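PDB 1N9W: aspartate--tRNA(Asp/Asn) ligase from Thermus thermophilus, which attaches L-aspartate to tRNA(Asp) and, with similar efficiency, to tRNA(Asn), activating the amino acid with ATP to Asp-AMP before transfer. Local coordinates for residues B[262-267]-B[309-314]; B[342-347]-B[398-403]; B[133-138]-B[235-240]. All blocks are in the same frame, centred on the assembly; numbering follows the deposited sequence.

How the contacts relate
From the N terminus, contact 3 closes first: residues 235-240 on helix 227-248 return to residues 133-138 on helix 119-141. Contact 1 follows, where the loop 262-267 meets residues 309-314 at strand 311-315 and closes a mostly helical excursion. Contact 2 comes last and brings residues 398-403, on helix 394-402, against residues 342-347 at the start of strand 344-351. The three follow one another in series; none nests or crosses. Contacts 1 and 2 share the large mixed sheet of the synthetase domain and meet through a salt bridge between Asp310 and Arg342. Contact 3 joins contact 1 through Glu235, which probably accepts a hydrogen bond from Asp266 N.

Contact 1. Residues B[262-267]-B[309-314]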
loop_
_atom_site.group_PDB
_atom_site.type_symbol
_atom_site.label_atom_id
_atom_site.label_comp_id
_atom_site.label_asym_id
_atom_site.label_seq_id
_atom_site.Cartn_x
_atom_site.Cartn_y
_atom_site.Cartn_z
ATOM N N SER B 262 -23.717 -11.263 1.448
ATOM C CA SER B 262 -24.509 -10.893 2.613
ATOM C C SER B 262 -23.606 -10.061 3.522
ATOM O O SER B 262 -22.384 -10.206 3.487
ATOM C CB SER B 262 -24.990 -12.155 3.339
ATOM O OG SER B 262 -23.935 -13.086 3.531
ATOM N N PHE B 263 -24.203 -9.196 4.331
ATOM C CA PHE B 263 -23.428 -8.334 5.214
ATOM C C PHE B 263 -22.549 -9.115 6.183
ATOM O O PHE B 263 -23.030 -9.979 6.915
ATOM C CB PHE B 263 -24.350 -7.415 6.006
ATOM C CG PHE B 263 -23.664 -6.200 6.541
ATOM C CD1 PHE B 263 -23.309 -5.159 5.686
ATOM C CD2 PHE B 263 -23.361 -6.093 7.894
ATOM C CE1 PHE B 263 -22.662 -4.024 6.168
ATOM C CE2 PHE B 263 -22.710 -4.961 8.390
ATOM C CZ PHE B 263 -22.361 -3.923 7.523
ATOM N N PRO B 264 -21.240 -8.814 6.196
ATOM C CA PRO B 264 -20.244 -9.460 7.059
ATOM C C PRO B 264 -20.355 -9.073 8.531
ATOM O O PRO B 264 -19.427 -8.500 9.094
ATOM C CB PRO B 264 -18.912 -9.001 6.464
ATOM C CG PRO B 264 -19.248 -8.684 5.050
ATOM C CD PRO B 264 -20.569 -7.987 5.182
ATOM N N GLN B 265 -21.486 -9.378 9.152
ATOM C CA GLN B 265 -21.666 -9.065 10.562
ATOM C C GLN B 265 -22.252 -10.270 11.285
ATOM O O GLN B 265 -23.138 -10.944 10.761
ATOM C CB GLN B 265 -22.577 -7.849 10.720
ATOM C CG GLN B 265 -23.058 -7.634 12.134
ATOM C CD GLN B 265 -23.524 -6.216 12.368
ATOM O OE1 GLN B 265 -24.299 -5.661 11.581
ATOM N NE2 GLN B 265 -23.063 -5.620 13.460
ATOM N N ASP B 266 -21.749 -10.543 12.484
ATOM C CA ASP B 266 -22.233 -11.680 13.254
ATOM C C ASP B 266 -22.135 -12.938 12.403
ATOM O O ASP B 266 -23.078 -13.727 12.309
ATOM C CB ASP B 266 -23.680 -11.442 13.688
ATOM C CG ASP B 266 -23.789 -10.418 14.798
ATOM O OD1 ASP B 266 -24.851 -9.773 14.919
ATOM O OD2 ASP B 266 -22.812 -10.265 15.564
ATOM N N ILE B 267 -20.979 -13.110 11.773
ATOM C CA ILE B 267 -20.727 -14.263 10.921
ATOM C C ILE B 267 -20.784 -15.553 11.721
ATOM O O ILE B 267 -20.232 -15.639 12.821
ATOM C CB ILE B 267 -19.347 -14.168 10.262
ATOM C CG1 ILE B 267 -19.291 -12.923 9.372
ATOM C CG2 ILE B 267 -19.065 -15.430 9.465
ATOM C CD1 ILE B 267 -17.935 -12.681 8.760
ATOM N N SER B 309 -25.824 -16.974 4.875
ATOM C CA SER B 309 -24.589 -16.213 4.963
ATOM C C SER B 309 -23.539 -16.706 3.975
ATOM O O SER B 309 -23.317 -17.912 3.830
ATOM C CB SER B 309 -24.046 -16.305 6.391
ATOM O OG SER B 309 -22.772 -15.708 6.512
ATOM N N ASP B 310 -22.897 -15.765 3.292
ATOM C CA ASP B 310 -21.857 -16.090 2.319
ATOM C C ASP B 310 -20.544 -16.345 3.045
ATOM O O ASP B 310 -19.579 -16.836 2.455
ATOM C CB ASP B 310 -21.693 -14.928 1.337
ATOM C CG ASP B 310 -22.881 -14.777 0.416
ATOM O OD1 ASP B 310 -22.984 -15.567 -0.545
ATOM O OD2 ASP B 310 -23.713 -13.875 0.650
ATOM N N TRP B 311 -20.527 -16.021 4.334
ATOM C CA TRP B 311 -19.331 -16.176 5.157
ATOM C C TRP B 311 -19.476 -17.235 6.248
ATOM O O TRP B 311 -20.571 -17.472 6.763
ATOM C CB TRP B 311 -18.985 -14.841 5.815
ATOM C CG TRP B 311 -19.238 -13.651 4.941
ATOM C CD1 TRP B 311 -20.444 -13.072 4.673
ATOM C CD2 TRP B 311 -18.260 -12.898 4.212
ATOM N NE1 TRP B 311 -20.280 -12.004 3.824
ATOM C CE2 TRP B 311 -18.953 -11.876 3.527
ATOM C CE3 TRP B 311 -16.868 -12.993 4.075
ATOM C CZ2 TRP B 311 -18.294 -10.946 2.712
ATOM C CZ3 TRP B 311 -16.218 -12.069 3.268
ATOM C CH2 TRP B 311 -16.933 -11.059 2.595
ATOM N N LEU B 312 -18.357 -17.851 6.609
ATOM C CA LEU B 312 -18.351 -18.875 7.641
ATOM C C LEU B 312 -17.014 -18.986 8.367
ATOM O O LEU B 312 -15.986 -19.268 7.754
ATOM C CB LEU B 312 -18.701 -20.237 7.032
ATOM C CG LEU B 312 -18.587 -21.455 7.954
ATOM C CD1 LEU B 312 -19.614 -21.368 9.079
ATOM C CD2 LEU B 312 -18.796 -22.724 7.136
ATOM N N PHE B 313 -17.030 -18.763 9.676
ATOM C CA PHE B 313 -15.821 -18.864 10.474
ATOM C C PHE B 313 -15.652 -20.283 11.002
ATOM O O PHE B 313 -16.552 -20.829 11.641
ATOM C CB PHE B 313 -15.874 -17.890 11.658
ATOM C CG PHE B 313 -15.273 -16.538 11.375
ATOM C CD1 PHE B 313 -13.955 -16.424 10.935
ATOM C CD2 PHE B 313 -16.013 -15.375 11.592
ATOM C CE1 PHE B 313 -13.380 -15.174 10.717
ATOM C CE2 PHE B 313 -15.449 -14.120 11.376
ATOM C CZ PHE B 313 -14.130 -14.018 10.939
ATOM N N VAL B 314 -14.499 -20.884 10.716
ATOM C CA VAL B 314 -14.187 -22.230 11.190
ATOM C C VAL B 314 -13.193 -22.038 12.334
ATOM O O VAL B 314 -12.036 -21.684 12.108
ATOM C CB VAL B 314 -13.531 -23.091 10.087
ATOM C CG1 VAL B 314 -13.286 -24.500 10.600
ATOM C CG2 VAL B 314 -14.425 -23.133 8.863
HETATM O O HOH W 1 -23.495 -12.776 6.190
#
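Trp311 meets Pro264 with a face of its indole and Ser262 with its edge. On the face, Pro264 CG sits 3.1 Å above the ring plane, offset toward the rim, and is 3.4 Å from Trp311 CZ2. At the edge, Trp311 NE1 gives a hydrogen bond of 2.8 Å to Ser262 O. That oxygen lies close to the ring plane, while the donor is tilted from the carbonyl plane. Pro264 is the centre of an inverse gamma turn.

Ile267 reaches the strand from the same loop. Its CG2 is anti to the backbone N and touches Trp311 CB at 3.7 Å. The same methyl is 3.7 Å from Phe313 CD2, and the isoleucine side chain crosses that of Phe313 at about a right angle. Ile267 CD1 also lies near Trp311 CB and Phe313 CE2.

The polar end is built round Ser262 and Asp310. Ser262 N donates to Asp310 OD2 (2.7 Å), which is met on its anti side, 26° out of the carboxylate plane. In return Asp310 N donates to Ser262 OG (2.9 Å), nearly straight at 167°. The serine's first torsion (chi1 48°) sets OG between its own N and carbonyl carbon, where it can face Asp310 N. One water lies within hydrogen-bonding distance of Ser262 OG, Phe263 O and Ser309 OG and bridges them. Ser309 OG in turn donates to Trp311 O.

Phe341 stacks on Trp311. The chemistry thus divides into a polar end and an apolar one. Ser262 is held through its N, O and OG, which keeps the first residue of 262-267 against Asp310 and Trp311, while Pro264 and Ile267 pack the later part of the segment onto the strand.

Contact 2. Residues B[342-347]-B[398-403]; sequences RGLEIT and TQKLLG
Arg342 and Lys400 make the one hydrogen bond of this contact. Arg342 NH1 donates to Lys400 O at 2.9 Å, with an N-H...O angle of 152°. The oxygen lies at the edge of the guanidinium, 7° out of its plane. The arginine chain is extended from CG to NE, and this carries the guanidinium to the backbone of Lys400 on helix 394-402. Two other partners help to fix the group: Thr259 O accepts from NH2, and the carboxylate of Asp310 probably balances its charge.

The remaining contacts are van der Waals packing. The lysine bends at chi2 and lays its aliphatic part against the strand segment. Lys400 CG is 4.0 Å from Leu344 CB, and Lys400 CD is 4.0 Å from Arg342 CB. Leu344 CD2 also meets Gln399 OE1 at 3.8 Å, the two side chains crossing at about a right angle.

Residues 342 and 343 link strand 336-341 to strand 344-351, and both have positive phi. Ile346 and Thr347 both face Leu339 in a classic beta bulge. Through Lys400 and Gln399 on Leu344, helix 394-402 packs beside the start of strand 344-351, with Leu402 against helix 119-141. Glu345, predicted to bind ATP, lies on this strand, and its backbone O accepts from Arg396 of the helix, also a predicted ATP ligand. Strand 387-393 and this helix are consistent with motif 3 of class II synthetases.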
loop_
_atom_site.group_PDB
_atom_site.type_symbol
_atom_site.label_atom_id
_atom_site.label_comp_id
_atom_site.label_asym_id
_atom_site.label_seq_id
_atom_site.Cartn_x
_atom_site.Cartn_y
_atom_site.Cartn_z
ATOM N N ARG B 342 -17.936 -17.760 0.493
ATOM C CA ARG B 342 -18.560 -18.443 -0.636
ATOM C C ARG B 342 -17.836 -19.740 -0.999
ATOM O O ARG B 342 -17.690 -20.070 -2.174
ATOM C CB ARG B 342 -18.620 -17.501 -1.849
ATOM C CG ARG B 342 -19.717 -16.453 -1.735
ATOM C CD ARG B 342 -19.740 -15.450 -2.884
ATOM N NE ARG B 342 -20.908 -14.575 -2.752
ATOM C CZ ARG B 342 -21.130 -13.480 -3.474
ATOM N NH1 ARG B 342 -20.258 -13.093 -4.404
ATOM N NH2 ARG B 342 -22.229 -12.766 -3.258
ATOM N N GLY B 343 -17.371 -20.464 0.017
ATOM C CA GLY B 343 -16.701 -21.733 -0.224
ATOM C C GLY B 343 -15.188 -21.710 -0.310
ATOM O O GLY B 343 -14.547 -22.763 -0.319
ATOM N N LEU B 344 -14.611 -20.518 -0.373
ATOM C CA LEU B 344 -13.162 -20.405 -0.472
ATOM C C LEU B 344 -12.551 -19.791 0.784
ATOM O O LEU B 344 -13.118 -18.878 1.388
ATOM C CB LEU B 344 -12.791 -19.566 -1.694
ATOM C CG LEU B 344 -11.309 -19.494 -2.048
ATOM C CD1 LEU B 344 -10.781 -20.901 -2.323
ATOM C CD2 LEU B 344 -11.119 -18.598 -3.263
ATOM N N GLU B 345 -11.397 -20.309 1.184
ATOM C CA GLU B 345 -10.712 -19.792 2.356
ATOM C C GLU B 345 -10.004 -18.497 1.965
ATOM O O GLU B 345 -9.074 -18.507 1.161
ATOM C CB GLU B 345 -9.698 -20.820 2.879
ATOM C CG GLU B 345 -8.854 -20.325 4.045
ATOM C CD GLU B 345 -7.444 -19.937 3.627
ATOM O OE1 GLU B 345 -6.638 -20.849 3.333
ATOM O OE2 GLU B 345 -7.141 -18.721 3.580
ATOM N N ILE B 346 -10.464 -17.382 2.522
ATOM C CA ILE B 346 -9.872 -16.084 2.215
ATOM C C ILE B 346 -9.127 -15.523 3.417
ATOM O O ILE B 346 -8.579 -14.425 3.353
ATOM C CB ILE B 346 -10.938 -15.054 1.807
ATOM C CG1 ILE B 346 -11.824 -14.719 3.007
ATOM C CG2 ILE B 346 -11.756 -15.589 0.641
ATOM C CD1 ILE B 346 -12.712 -13.510 2.808
ATOM N N THR B 347 -9.114 -16.270 4.515
ATOM C CA THR B 347 -8.435 -15.812 5.717
ATOM C C THR B 347 -7.984 -16.951 6.605
ATOM O O THR B 347 -8.646 -17.982 6.711
ATOM C CB THR B 347 -9.342 -14.891 6.559
ATOM O OG1 THR B 347 -9.729 -13.757 5.775
ATOM C CG2 THR B 347 -8.605 -14.411 7.809
ATOM N N THR B 398 -11.463 -10.917 -3.897
ATOM C CA THR B 398 -11.897 -10.209 -5.101
ATOM C C THR B 398 -12.558 -11.162 -6.081
ATOM O O THR B 398 -13.590 -10.848 -6.672
ATOM C CB THR B 398 -10.696 -9.533 -5.815
ATOM O OG1 THR B 398 -10.140 -8.521 -4.966
ATOM C CG2 THR B 398 -11.130 -8.905 -7.129
ATOM N N GLN B 399 -11.940 -12.324 -6.255
ATOM C CA GLN B 399 -12.444 -13.341 -7.169
ATOM C C GLN B 399 -13.860 -13.768 -6.795
ATOM O O GLN B 399 -14.791 -13.672 -7.599
ATOM C CB GLN B 399 -11.533 -14.565 -7.137
ATOM C CG GLN B 399 -11.875 -15.628 -8.158
ATOM C CD GLN B 399 -11.804 -17.022 -7.573
ATOM O OE1 GLN B 399 -10.904 -17.335 -6.790
ATOM N NE2 GLN B 399 -12.749 -17.873 -7.956
ATOM N N LYS B 400 -14.015 -14.245 -5.569
ATOM C CA LYS B 400 -15.308 -14.697 -5.097
ATOM C C LYS B 400 -16.345 -13.587 -5.004
ATOM O O LYS B 400 -17.539 -13.819 -5.210
ATOM C CB LYS B 400 -15.148 -15.409 -3.749
ATOM C CG LYS B 400 -14.699 -16.850 -3.910
ATOM C CD LYS B 400 -15.779 -17.637 -4.657
ATOM C CE LYS B 400 -15.319 -19.023 -5.044
ATOM N NZ LYS B 400 -16.433 -19.802 -5.641
ATOM N N LEU B 401 -15.891 -12.374 -4.716
ATOM C CA LEU B 401 -16.791 -11.227 -4.604
ATOM C C LEU B 401 -17.398 -10.877 -5.956
ATOM O O LEU B 401 -18.569 -10.515 -6.047
ATOM C CB LEU B 401 -16.026 -10.011 -4.080
ATOM C CG LEU B 401 -16.824 -8.732 -3.818
ATOM C CD1 LEU B 401 -17.721 -8.937 -2.609
ATOM C CD2 LEU B 401 -15.871 -7.565 -3.554
ATOM N N LEU B 402 -16.593 -10.983 -7.007
ATOM C CA LEU B 402 -17.049 -10.633 -8.344
ATOM C C LEU B 402 -17.539 -11.798 -9.201
ATOM O O LEU B 402 -17.908 -11.605 -10.361
ATOM C CB LEU B 402 -15.932 -9.887 -9.078
ATOM C CG LEU B 402 -15.476 -8.627 -8.344
ATOM C CD1 LEU B 402 -14.277 -8.010 -9.041
ATOM C CD2 LEU B 402 -16.633 -7.649 -8.270
ATOM N N GLY B 403 -17.538 -13.002 -8.634
ATOM C CA GLY B 403 -17.996 -14.170 -9.365
ATOM C C GLY B 403 -17.133 -14.472 -10.570
ATOM O O GLY B 403 -17.635 -14.790 -11.646
#

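Contact 3. Residues B[133-138]-B[235-240]; sequences RGFRRY and EALLAE
Tyr138 lies with one ring face over the backbone of helix 227-248, at Ala236 and Leu237. Leu237 CA makes a CH-pi contact with this face, 4.1 Å from the ring centroid and 26° off its normal. The phenol end runs on to Ala236, with Tyr138 OH 3.4 Å from Ala236 CB. Leu237 turns its side chain inward, where CD2 meets Phe135 CE1 at 3.5 Å and CD1 lies near Phe135 CD1. This is the tight part. Gly134 belongs to it too, its O 3.5 Å from Glu240 CG. Having no side chain, the glycine lets the backbones come close, Gly134 CA 5.7 Å from Glu240 CA. The segment axes approach to 8.5 Å at 131° to each other.

The other side is looser and polar. Glu240 bends at chi2 and places OE1 at the edge of the Tyr138 ring, 3.4 Å from CD1, with carboxylate and ring planes 46° apart. Glu240 OE1 makes a salt bridge with Arg141, one turn beyond Arg137. Arg137 is exposed, and its NE stays 4.3 Å from Glu240 OE2, beyond a salt bridge.

Phe135 continues inward onto strands 192-198 and 215-222, while Arg133 and Arg136 form salt bridges with Asp140 and Glu146 of the second subunit. The arrangement is a helix pair packed on the largely antiparallel sheet of the class II synthetase catalytic domain, with helix 119-141 also at the dimer interface.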
loop_
_atom_site.group_PDB
_atom_site.type_symbol
_atom_site.label_atom_id
_atom_site.label_comp_id
_atom_site.label_asym_id
_atom_site.label_seq_id
_atom_site.Cartn_x
_atom_site.Cartn_y
_atom_site.Cartn_z
ATOM N N ARG B 133 -7.812 -0.108 -0.341
ATOM C CA ARG B 133 -7.895 1.253 0.182
ATOM C C ARG B 133 -8.763 1.220 1.449
ATOM O O ARG B 133 -8.422 1.834 2.465
ATOM C CB ARG B 133 -8.515 2.198 -0.867
ATOM C CG ARG B 133 -8.634 3.673 -0.444
ATOM C CD ARG B 133 -9.442 4.466 -1.485
ATOM N NE ARG B 133 -8.845 4.318 -2.806
ATOM C CZ ARG B 133 -9.514 4.046 -3.922
ATOM N NH1 ARG B 133 -10.833 3.896 -3.902
ATOM N NH2 ARG B 133 -8.848 3.889 -5.061
ATOM N N GLY B 134 -9.871 0.481 1.383
ATOM C CA GLY B 134 -10.763 0.359 2.530
ATOM C C GLY B 134 -10.057 -0.324 3.680
ATOM O O GLY B 134 -10.244 0.024 4.847
ATOM N N PHE B 135 -9.237 -1.307 3.330
ATOM C CA PHE B 135 -8.464 -2.080 4.294
ATOM C C PHE B 135 -7.587 -1.152 5.127
ATOM O O PHE B 135 -7.645 -1.168 6.356
ATOM C CB PHE B 135 -7.593 -3.075 3.531
ATOM C CG PHE B 135 -6.710 -3.916 4.398
ATOM C CD1 PHE B 135 -7.226 -5.013 5.087
ATOM C CD2 PHE B 135 -5.352 -3.624 4.518
ATOM C CE1 PHE B 135 -6.402 -5.807 5.873
ATOM C CE2 PHE B 135 -4.519 -4.411 5.304
ATOM C CZ PHE B 135 -5.040 -5.508 5.986
ATOM N N ARG B 136 -6.777 -0.339 4.446
ATOM C CA ARG B 136 -5.874 0.592 5.115
ATOM C C ARG B 136 -6.590 1.711 5.887
ATOM O O ARG B 136 -6.125 2.129 6.950
ATOM C CB ARG B 136 -4.904 1.219 4.103
ATOM C CG ARG B 136 -4.040 0.228 3.329
ATOM C CD ARG B 136 -2.715 0.885 2.912
ATOM N NE ARG B 136 -1.939 0.107 1.937
ATOM C CZ ARG B 136 -2.172 0.094 0.629
ATOM N NH1 ARG B 136 -3.161 0.823 0.122
ATOM N NH2 ARG B 136 -1.415 -0.651 -0.176
ATOM N N ARG B 137 -7.707 2.196 5.350
ATOM C CA ARG B 137 -8.461 3.263 5.996
ATOM C C ARG B 137 -9.019 2.783 7.333
ATOM O O ARG B 137 -8.776 3.405 8.365
ATOM C CB ARG B 137 -9.621 3.731 5.103
ATOM C CG ARG B 137 -10.188 5.111 5.468
ATOM C CD ARG B 137 -11.603 5.363 4.927
ATOM N NE ARG B 137 -11.727 5.420 3.466
ATOM C CZ ARG B 137 -11.119 6.306 2.675
ATOM N NH1 ARG B 137 -10.319 7.226 3.193
ATOM N NH2 ARG B 137 -11.333 6.292 1.364
ATOM N N TYR B 138 -9.759 1.679 7.317
ATOM C CA TYR B 138 -10.345 1.166 8.550
ATOM C C TYR B 138 -9.293 0.967 9.630
ATOM O O TYR B 138 -9.465 1.421 10.753
ATOM C CB TYR B 138 -11.074 -0.165 8.316
ATOM C CG TYR B 138 -11.594 -0.763 9.609
ATOM C CD1 TYR B 138 -12.741 -0.254 10.228
ATOM C CD2 TYR B 138 -10.879 -1.766 10.268
ATOM C CE1 TYR B 138 -13.151 -0.720 11.481
ATOM C CE2 TYR B 138 -11.277 -2.237 11.518
ATOM C CZ TYR B 138 -12.416 -1.706 12.117
ATOM O OH TYR B 138 -12.799 -2.143 13.359
ATOM N N GLU B 235 -14.370 -8.681 10.793
ATOM C CA GLU B 235 -15.745 -8.455 10.340
ATOM C C GLU B 235 -15.964 -6.991 10.014
ATOM O O GLU B 235 -16.517 -6.651 8.968
ATOM C CB GLU B 235 -16.748 -8.882 11.424
ATOM C CG GLU B 235 -17.138 -10.355 11.370
ATOM C CD GLU B 235 -18.131 -10.747 12.477
ATOM O OE1 GLU B 235 -19.118 -10.010 12.697
ATOM O OE2 GLU B 235 -17.929 -11.799 13.104
ATOM N N ALA B 236 -15.534 -6.126 10.924
ATOM C CA ALA B 236 -15.685 -4.688 10.737
ATOM C C ALA B 236 -14.790 -4.241 9.579
ATOM O O ALA B 236 -15.190 -3.409 8.766
ATOM C CB ALA B 236 -15.309 -3.955 12.027
ATOM N N LEU B 237 -13.587 -4.812 9.515
ATOM C CA LEU B 237 -12.625 -4.513 8.463
ATOM C C LEU B 237 -13.244 -4.818 7.097
ATOM O O LEU B 237 -13.229 -3.979 6.199
ATOM C CB LEU B 237 -11.358 -5.354 8.655
ATOM C CG LEU B 237 -10.275 -5.323 7.567
ATOM C CD1 LEU B 237 -9.663 -3.936 7.484
ATOM C CD2 LEU B 237 -9.204 -6.363 7.893
ATOM N N LEU B 238 -13.797 -6.020 6.955
ATOM C CA LEU B 238 -14.426 -6.446 5.709
ATOM C C LEU B 238 -15.584 -5.558 5.301
ATOM O O LEU B 238 -15.740 -5.231 4.121
ATOM C CB LEU B 238 -14.926 -7.883 5.827
ATOM C CG LEU B 238 -13.846 -8.957 5.728
ATOM C CD1 LEU B 238 -14.354 -10.247 6.335
ATOM C CD2 LEU B 238 -13.447 -9.138 4.273
ATOM N N ALA B 239 -16.406 -5.173 6.272
ATOM C CA ALA B 239 -17.559 -4.319 5.993
ATOM C C ALA B 239 -17.082 -3.021 5.365
ATOM O O ALA B 239 -17.681 -2.519 4.415
ATOM C CB ALA B 239 -18.327 -4.029 7.295
ATOM N N GLU B 240 -15.999 -2.477 5.906
ATOM C CA GLU B 240 -15.431 -1.240 5.382
ATOM C C GLU B 240 -14.921 -1.463 3.954
ATOM O O GLU B 240 -15.248 -0.704 3.046
ATOM C CB GLU B 240 -14.282 -0.785 6.283
ATOM C CG GLU B 240 -13.567 0.480 5.823
ATOM C CD GLU B 240 -13.916 1.682 6.669
ATOM O OE1 GLU B 240 -14.327 1.484 7.837
ATOM O OE2 GLU B 240 -13.766 2.830 6.180
#